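Local coordinates for protein cytolethal distending toxin subunit A (Haemophilus ducreyi, PDB 1SR4) that is the lectin-like subunit of a tripartite bacterial genotoxin and, with CdtC, probably delivers the CdtB subunit to host cells, at residues A69-W74 with S174-S179; I129-I132 with D136-A139; F142-T147 with V152-V157. All coordinates share one frame; numbering follows the deposited sequence.

Contact 1 of 3, residues A69-W74 with S174-S179; sequences ALLTVW and STVTLS
Leu71 and Val176 meet through methyl groups: CD1 of Leu71 lies 4.1 Å from CG2 of Val176 and 4.2 Å from its CG1, so a single leucine methyl rests over the fork of the valine. The two side chains cross at about a right angle. Leu71 gets there by carrying CG anti to its backbone N (chi1 -178°), which brings the branch end closer to Val176 than the direction of CB alone would suggest. Val176, whose CB points at the other strand, offers both of its methyls to that one atom.

Nearer the start of both segments, CB of Ala69 stands 4.2 Å from OG of Ser174. This is plain van der Waals contact; the hydroxyl's hydrogen bonds go to the carbonyl O of Asn166 and to ND2 of Asn67, and Asn67 also takes the backbone N-H of Ala69 on its OD1, so one asparagine ties both halves of this pair together.

The strands do not pair with each other; their CA atoms are 8.2 Å apart at Leu71 and Val176, and the two meet by side chains alone. Each has its own hairpin partner: strand 69-73 runs antiparallel to strand 82-86, whose Ala84 and Leu82 pack on Ala69 and Leu71, and strand 176-179 is paired with strand 162-165, where Val163 touches Val176. All four touching residues are buried, and the apolar pair joins two hairpins that are far apart in sequence, as expected for the interior of the ricin-type beta-trefoil to which this subunit belongs.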
loop_
_atom_site.group_PDB
_atom_site.type_symbol
_atom_site.label_atom_id
_atom_site.label_comp_id
_atom_site.label_asym_id
_atom_site.label_seq_id
_atom_site.Cartn_x
_atom_site.Cartn_y
_atom_site.Cartn_z
ATOM N N ALA A 69 9.704 -1.979 -18.977
ATOM C CA ALA A 69 8.780 -1.582 -20.030
ATOM C C ALA A 69 7.404 -1.352 -19.426
ATOM O O ALA A 69 6.948 -2.130 -18.585
ATOM C CB ALA A 69 8.730 -2.661 -21.129
ATOM N N LEU A 70 6.744 -0.286 -19.872
ATOM C CA LEU A 70 5.432 0.108 -19.351
ATOM C C LEU A 70 4.296 -0.229 -20.337
ATOM O O LEU A 70 4.407 0.055 -21.530
ATOM C CB LEU A 70 5.451 1.620 -19.089
ATOM C CG LEU A 70 6.694 2.170 -18.373
ATOM C CD1 LEU A 70 6.740 3.713 -18.503
ATOM C CD2 LEU A 70 6.674 1.739 -16.924
ATOM N N LEU A 71 3.223 -0.855 -19.848
ATOM C CA LEU A 71 2.097 -1.173 -20.718
ATOM C C LEU A 71 1.603 0.166 -21.272
ATOM O O LEU A 71 1.309 1.091 -20.512
ATOM C CB LEU A 71 0.966 -1.829 -19.937
ATOM C CG LEU A 71 -0.201 -2.222 -20.865
ATOM C CD1 LEU A 71 0.226 -3.388 -21.813
ATOM C CD2 LEU A 71 -1.403 -2.639 -20.024
ATOM N N THR A 72 1.489 0.269 -22.590
ATOM C CA THR A 72 1.069 1.535 -23.169
ATOM C C THR A 72 0.332 1.443 -24.502
ATOM O O THR A 72 0.452 0.466 -25.250
ATOM C CB THR A 72 2.305 2.427 -23.396
ATOM O OG1 THR A 72 1.910 3.689 -23.922
ATOM C CG2 THR A 72 3.264 1.758 -24.373
ATOM N N VAL A 73 -0.460 2.475 -24.755
ATOM C CA VAL A 73 -1.150 2.626 -26.022
ATOM C C VAL A 73 -0.004 2.992 -26.966
ATOM O O VAL A 73 0.996 3.574 -26.529
ATOM C CB VAL A 73 -2.123 3.833 -25.968
ATOM C CG1 VAL A 73 -2.461 4.318 -27.403
ATOM C CG2 VAL A 73 -3.379 3.454 -25.189
ATOM N N TRP A 74 -0.091 2.604 -28.234
ATOM C CA TRP A 74 0.941 3.018 -29.183
ATOM C C TRP A 74 0.148 3.767 -30.272
ATOM O O TRP A 74 0.173 4.992 -30.310
ATOM C CB TRP A 74 1.713 1.831 -29.770
ATOM C CG TRP A 74 2.756 2.288 -30.730
ATOM C CD1 TRP A 74 3.831 3.096 -30.458
ATOM C CD2 TRP A 74 2.789 2.041 -32.137
ATOM N NE1 TRP A 74 4.526 3.370 -31.614
ATOM C CE2 TRP A 74 3.910 2.736 -32.660
ATOM C CE3 TRP A 74 1.980 1.305 -33.012
ATOM C CZ2 TRP A 74 4.238 2.712 -34.021
ATOM C CZ3 TRP A 74 2.307 1.283 -34.372
ATOM C CH2 TRP A 74 3.425 1.982 -34.859
ATOM N N SER A 174 8.457 -4.628 -25.694
ATOM C CA SER A 174 8.141 -6.003 -25.376
ATOM C C SER A 174 6.786 -6.198 -26.042
ATOM O O SER A 174 5.964 -5.274 -26.084
ATOM C CB SER A 174 8.013 -6.206 -23.863
ATOM O OG SER A 174 9.296 -6.293 -23.261
ATOM N N THR A 175 6.563 -7.383 -26.592
ATOM C CA THR A 175 5.296 -7.717 -27.240
ATOM C C THR A 175 4.407 -8.249 -26.133
ATOM O O THR A 175 4.830 -9.094 -25.347
ATOM C CB THR A 175 5.523 -8.798 -28.316
ATOM O OG1 THR A 175 6.520 -8.321 -29.230
ATOM C CG2 THR A 175 4.233 -9.110 -29.086
ATOM N N VAL A 176 3.179 -7.752 -26.070
ATOM C CA VAL A 176 2.244 -8.139 -25.016
ATOM C C VAL A 176 1.175 -9.108 -25.519
ATOM O O VAL A 176 0.442 -8.808 -26.452
ATOM C CB VAL A 176 1.572 -6.880 -24.433
ATOM C CG1 VAL A 176 0.644 -7.256 -23.289
ATOM C CG2 VAL A 176 2.658 -5.888 -23.952
ATOM N N THR A 177 1.081 -10.266 -24.882
ATOM C CA THR A 177 0.120 -11.270 -25.307
ATOM C C THR A 177 -0.626 -11.817 -24.108
ATOM O O THR A 177 -0.381 -11.406 -22.971
ATOM C CB THR A 177 0.841 -12.457 -25.992
ATOM O OG1 THR A 177 1.795 -13.020 -25.080
ATOM C CG2 THR A 177 1.598 -11.999 -27.246
ATOM N N LEU A 178 -1.539 -12.747 -24.375
ATOM C CA LEU A 178 -2.292 -13.419 -23.329
ATOM C C LEU A 178 -1.990 -14.911 -23.474
ATOM O O LEU A 178 -2.043 -15.451 -24.579
ATOM C CB LEU A 178 -3.789 -13.185 -23.506
ATOM C CG LEU A 178 -4.281 -11.779 -23.184
ATOM C CD1 LEU A 178 -5.769 -11.662 -23.489
ATOM C CD2 LEU A 178 -4.007 -11.501 -21.701
ATOM N N SER A 179 -1.635 -15.572 -22.379
ATOM C CA SER A 179 -1.365 -17.008 -22.445
ATOM C C SER A 179 -1.658 -17.669 -21.103
ATOM O O SER A 179 -2.025 -16.996 -20.134
ATOM C CB SER A 179 0.085 -17.284 -22.885
ATOM O OG SER A 179 1.010 -16.724 -21.974
#

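Contact 2 of 3, residues I129-I132 with D136-A139; sequences IHDI and DKLA
Lys137 reaches back toward the end of strand 127-131 and sets its ammonium beside the carbonyl O of Ile132, closing the connection between two successive strands of the ricin-type beta-trefoil. Its chain is extended beyond CG, with CG anti to the carbonyl carbon (chi1 -69°), and this carries NZ across a gap where the CA atoms of Ile132 and Lys137 are 9.9 Å apart. The bond from NZ to Ile132 O is 3.0 Å long. NZ approaches from 31° off the carbonyl plane. The same oxygen also accepts from NE2 of Gln140, so two side chains grip one carbonyl.

The carboxylate of Asp131 faces the lysine without making a direct salt bridge. Its OD2 forms a salt bridge with NH1 of Arg79 as well as accepting from a water, while OD1 takes a weak bond from the backbone N of Ile132. The negative charge nearby would still be expected to steady the ammonium. The end of the Ile132 side chain leads away from the lysine, and the carbonyl O makes the bond. Between Asp131 OD2 and Lys137 NZ, 4.5 Å apart, the water accepts from NZ at 2.8 Å and donates to OD2 at 2.9 Å.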
loop_
_atom_site.group_PDB
_atom_site.type_symbol
_atom_site.label_atom_id
_atom_site.label_comp_id
_atom_site.label_asym_id
_atom_site.label_seq_id
_atom_site.Cartn_x
_atom_site.Cartn_y
_atom_site.Cartn_z
ATOM N N ILE A 129 -5.965 -4.504 -26.164
ATOM C CA ILE A 129 -6.196 -3.327 -26.999
ATOM C C ILE A 129 -6.772 -2.316 -26.028
ATOM O O ILE A 129 -6.846 -2.592 -24.835
ATOM C CB ILE A 129 -7.250 -3.595 -28.107
ATOM C CG1 ILE A 129 -8.607 -3.926 -27.471
ATOM C CG2 ILE A 129 -6.762 -4.705 -29.039
ATOM C CD1 ILE A 129 -9.750 -4.110 -28.483
ATOM N N HIS A 130 -7.144 -1.138 -26.518
ATOM C CA HIS A 130 -7.805 -0.149 -25.680
ATOM C C HIS A 130 -9.068 0.217 -26.461
ATOM O O HIS A 130 -9.043 0.272 -27.695
ATOM C CB HIS A 130 -6.907 1.082 -25.410
ATOM C CG HIS A 130 -6.604 1.913 -26.619
ATOM N ND1 HIS A 130 -7.159 3.157 -26.825
ATOM C CD2 HIS A 130 -5.767 1.699 -27.662
ATOM C CE1 HIS A 130 -6.678 3.676 -27.941
ATOM N NE2 HIS A 130 -5.832 2.809 -28.469
ATOM N N ASP A 131 -10.181 0.411 -25.759
ATOM C CA ASP A 131 -11.444 0.759 -26.412
ATOM C C ASP A 131 -12.342 1.488 -25.428
ATOM O O ASP A 131 -12.016 1.612 -24.232
ATOM C CB ASP A 131 -12.160 -0.502 -26.927
ATOM C CG ASP A 131 -13.175 -0.202 -28.047
ATOM O OD1 ASP A 131 -13.283 0.955 -28.501
ATOM O OD2 ASP A 131 -13.855 -1.145 -28.489
ATOM N N ILE A 132 -13.471 1.970 -25.934
ATOM C CA ILE A 132 -14.425 2.695 -25.116
ATOM C C ILE A 132 -14.749 1.902 -23.858
ATOM O O ILE A 132 -15.029 0.710 -23.908
ATOM C CB ILE A 132 -15.709 2.986 -25.932
ATOM C CG1 ILE A 132 -15.348 3.911 -27.103
ATOM C CG2 ILE A 132 -16.765 3.668 -25.059
ATOM C CD1 ILE A 132 -16.197 3.709 -28.334
ATOM N N ASP A 136 -19.882 -2.896 -18.258
ATOM C CA ASP A 136 -20.559 -4.139 -18.605
ATOM C C ASP A 136 -19.742 -5.057 -19.503
ATOM O O ASP A 136 -20.219 -6.112 -19.916
ATOM C CB ASP A 136 -21.902 -3.838 -19.266
ATOM C CG ASP A 136 -22.833 -3.089 -18.341
ATOM O OD1 ASP A 136 -22.947 -3.498 -17.167
ATOM O OD2 ASP A 136 -23.448 -2.096 -18.779
ATOM N N LYS A 137 -18.514 -4.662 -19.814
ATOM C CA LYS A 137 -17.670 -5.506 -20.655
ATOM C C LYS A 137 -16.687 -6.291 -19.784
ATOM O O LYS A 137 -15.717 -5.729 -19.257
ATOM C CB LYS A 137 -16.895 -4.654 -21.671
ATOM C CG LYS A 137 -17.746 -4.005 -22.768
ATOM C CD LYS A 137 -16.883 -3.105 -23.661
ATOM C CE LYS A 137 -17.730 -2.209 -24.590
ATOM N NZ LYS A 137 -16.920 -1.131 -25.255
ATOM N N LEU A 138 -16.937 -7.590 -19.633
ATOM C CA LEU A 138 -16.070 -8.441 -18.828
ATOM C C LEU A 138 -14.627 -8.425 -19.346
ATOM O O LEU A 138 -13.680 -8.537 -18.563
ATOM C CB LEU A 138 -16.604 -9.880 -18.823
ATOM C CG LEU A 138 -16.078 -10.794 -17.713
ATOM C CD1 LEU A 138 -16.482 -10.208 -16.352
ATOM C CD2 LEU A 138 -16.646 -12.212 -17.873
ATOM N N ALA A 139 -14.456 -8.284 -20.661
ATOM C CA ALA A 139 -13.109 -8.254 -21.253
ATOM C C ALA A 139 -12.250 -7.077 -20.762
ATOM O O ALA A 139 -11.034 -7.063 -20.968
ATOM C CB ALA A 139 -13.193 -8.232 -22.790
HETATM O O HOH W 1 -15.208 -2.907 -26.565
#

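Contact 3 of 3, residues F142-T147 with V152-V157; sequences FELLPT and VVIKSV
With CG anti to its carbonyl carbon (chi1 -62°), Phe142 carries its ring across to the neighbouring strand, where CD1 meets CG2 of Ile154 at 3.8 Å and CA of Ser156 at 3.7 Å. Ile154 answers by placing CG1 anti to its own carbonyl carbon, which leaves CG2 toward the phenylalanine and CG1 toward CG of Leu144. Leu144 and Ile154 lie side by side and point the same way. Leu144 also sends CD2 obliquely across to CG2 of Val152, 4.1 Å away.

Behind this row is the ladder of a beta hairpin, strands 142-146 and 152-156 of the beta-trefoil, running antiparallel at 155°. Glu143 pairs with Lys155, and Leu145 with Val153, each as a hydrogen-bonded pair. The N-H of Leu145 meets Val153 O at 2.8 Å, nearly straight and in the carbonyl plane, whereas the return bond from Val153 N to Leu145 O comes in from 26° off the carbonyl plane. Between these pairs, the CA of Leu144 sits 3.3 Å from Val153 O in a CA-H...O contact.

The other face carries Glu143, Leu145, Val153 and Lys155. CD1 of Leu145 touches CG1 of Val153 and also reaches the CD of Lys155, so the lysine's aliphatic chain continues the apolar surface. Lys155 NZ stops 4.8 Å from Glu143 OE1, so any attraction between the two charges is probably modest.

Inside the chain, Leu195 packs on Leu144 and Val152. Both other toxin subunits also reach the hairpin: in CdtB, Leu241 packs on Leu144 and Phe253 on Pro146, while Ile155 of CdtC touches Leu145, Thr147 and Val153.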
loop_
_atom_site.group_PDB
_atom_site.type_symbol
_atom_site.label_atom_id
_atom_site.label_comp_id
_atom_site.label_asym_id
_atom_site.label_seq_id
_atom_site.Cartn_x
_atom_site.Cartn_y
_atom_site.Cartn_z
ATOM N N PHE A 142 -10.003 -7.218 -14.987
ATOM C CA PHE A 142 -8.835 -8.043 -14.718
ATOM C C PHE A 142 -8.680 -8.378 -13.238
ATOM O O PHE A 142 -9.019 -7.585 -12.361
ATOM C CB PHE A 142 -7.561 -7.322 -15.199
ATOM C CG PHE A 142 -7.529 -7.068 -16.682
ATOM C CD1 PHE A 142 -6.923 -7.980 -17.544
ATOM C CD2 PHE A 142 -8.143 -5.948 -17.221
ATOM C CE1 PHE A 142 -6.928 -7.781 -18.921
ATOM C CE2 PHE A 142 -8.158 -5.742 -18.600
ATOM C CZ PHE A 142 -7.544 -6.670 -19.454
ATOM N N GLU A 143 -8.189 -9.578 -12.972
ATOM C CA GLU A 143 -7.929 -10.008 -11.609
ATOM C C GLU A 143 -6.413 -9.952 -11.454
ATOM O O GLU A 143 -5.688 -10.536 -12.252
ATOM C CB GLU A 143 -8.410 -11.449 -11.369
ATOM C CG GLU A 143 -8.004 -11.968 -9.979
ATOM C CD GLU A 143 -8.654 -13.296 -9.572
ATOM O OE1 GLU A 143 -8.592 -14.277 -10.349
ATOM O OE2 GLU A 143 -9.211 -13.352 -8.450
ATOM N N LEU A 144 -5.918 -9.233 -10.458
ATOM C CA LEU A 144 -4.473 -9.191 -10.258
ATOM C C LEU A 144 -4.166 -10.154 -9.128
ATOM O O LEU A 144 -4.723 -10.048 -8.036
ATOM C CB LEU A 144 -3.999 -7.774 -9.916
ATOM C CG LEU A 144 -3.775 -6.855 -11.125
ATOM C CD1 LEU A 144 -5.062 -6.736 -11.936
ATOM C CD2 LEU A 144 -3.301 -5.485 -10.649
ATOM N N LEU A 145 -3.293 -11.108 -9.416
ATOM C CA LEU A 145 -2.904 -12.137 -8.470
ATOM C C LEU A 145 -1.541 -11.791 -7.868
ATOM O O LEU A 145 -0.534 -11.741 -8.566
ATOM C CB LEU A 145 -2.823 -13.481 -9.198
ATOM C CG LEU A 145 -3.903 -13.814 -10.250
ATOM C CD1 LEU A 145 -3.477 -15.046 -11.049
ATOM C CD2 LEU A 145 -5.239 -14.054 -9.580
ATOM N N PRO A 146 -1.491 -11.558 -6.560
ATOM C CA PRO A 146 -0.204 -11.223 -5.939
ATOM C C PRO A 146 0.761 -12.398 -5.956
ATOM O O PRO A 146 0.336 -13.552 -5.910
ATOM C CB PRO A 146 -0.604 -10.821 -4.514
ATOM C CG PRO A 146 -1.780 -11.742 -4.232
ATOM C CD PRO A 146 -2.564 -11.689 -5.556
ATOM N N THR A 147 2.056 -12.102 -6.052
ATOM C CA THR A 147 3.079 -13.149 -6.037
ATOM C C THR A 147 3.784 -12.981 -4.697
ATOM O O THR A 147 3.571 -11.972 -4.011
ATOM C CB THR A 147 4.126 -12.960 -7.133
ATOM O OG1 THR A 147 4.929 -11.815 -6.827
ATOM C CG2 THR A 147 3.460 -12.771 -8.497
ATOM N N VAL A 152 2.709 -8.573 -9.211
ATOM C CA VAL A 152 1.407 -9.162 -9.514
ATOM C C VAL A 152 1.373 -9.784 -10.910
ATOM O O VAL A 152 2.174 -9.444 -11.784
ATOM C CB VAL A 152 0.242 -8.117 -9.467
ATOM C CG1 VAL A 152 0.086 -7.529 -8.070
ATOM C CG2 VAL A 152 0.487 -6.999 -10.502
ATOM N N VAL A 153 0.450 -10.716 -11.100
ATOM C CA VAL A 153 0.235 -11.317 -12.407
ATOM C C VAL A 153 -1.147 -10.780 -12.787
ATOM O O VAL A 153 -2.044 -10.708 -11.935
ATOM C CB VAL A 153 0.282 -12.861 -12.326
ATOM C CG1 VAL A 153 -0.386 -13.502 -13.547
ATOM C CG2 VAL A 153 1.735 -13.286 -12.300
ATOM N N ILE A 154 -1.309 -10.352 -14.037
ATOM C CA ILE A 154 -2.574 -9.771 -14.488
ATOM C C ILE A 154 -3.375 -10.781 -15.307
ATOM O O ILE A 154 -2.971 -11.173 -16.403
ATOM C CB ILE A 154 -2.315 -8.532 -15.332
ATOM C CG1 ILE A 154 -1.444 -7.541 -14.539
ATOM C CG2 ILE A 154 -3.630 -7.904 -15.731
ATOM C CD1 ILE A 154 -0.982 -6.319 -15.345
ATOM N N LYS A 155 -4.515 -11.190 -14.767
ATOM C CA LYS A 155 -5.342 -12.192 -15.427
ATOM C C LYS A 155 -6.617 -11.641 -16.051
ATOM O O LYS A 155 -7.433 -10.998 -15.377
ATOM C CB LYS A 155 -5.697 -13.285 -14.412
ATOM C CG LYS A 155 -6.356 -14.522 -14.997
ATOM C CD LYS A 155 -6.600 -15.531 -13.883
ATOM C CE LYS A 155 -7.051 -16.880 -14.424
ATOM N NZ LYS A 155 -7.377 -17.810 -13.296
ATOM N N SER A 156 -6.773 -11.875 -17.350
ATOM C CA SER A 156 -7.981 -11.455 -18.050
ATOM C C SER A 156 -9.106 -12.328 -17.495
ATOM O O SER A 156 -9.015 -13.562 -17.506
ATOM C CB SER A 156 -7.852 -11.703 -19.555
ATOM O OG SER A 156 -9.135 -11.647 -20.176
ATOM N N VAL A 157 -10.164 -11.708 -16.997
ATOM C CA VAL A 157 -11.265 -12.499 -16.465
ATOM C C VAL A 157 -12.082 -13.131 -17.595
ATOM O O VAL A 157 -12.521 -14.278 -17.488
ATOM C CB VAL A 157 -12.187 -11.649 -15.581
ATOM C CG1 VAL A 157 -13.409 -12.467 -15.169
ATOM C CG2 VAL A 157 -11.413 -11.174 -14.342
#

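How the contacts relate
All three contacts belong to the same CdtA/C domain, and contacts 2 and 3 lie along the chain inside the loop that contact 1 closes. Their centres are nearly evenly spaced: 16 Å separates contact 1 from contact 2 and contact 2 from contact 3, and 15 Å contact 1 from contact 3. Contacts 1 and 2 touch where Val73 CG1 packs against His130 NE2 at 3.8 Å. Contacts 2 and 3 follow in series and meet at Leu138 CD1 and Val157 CG1, 4.0 Å apart. Contact 3 alone is reached by CdtB and CdtC; 69-74 runs into the region 74-85, which probably mediates binding to target cells, and Asp131 of contact 2 salt-bridges Arg79 within it.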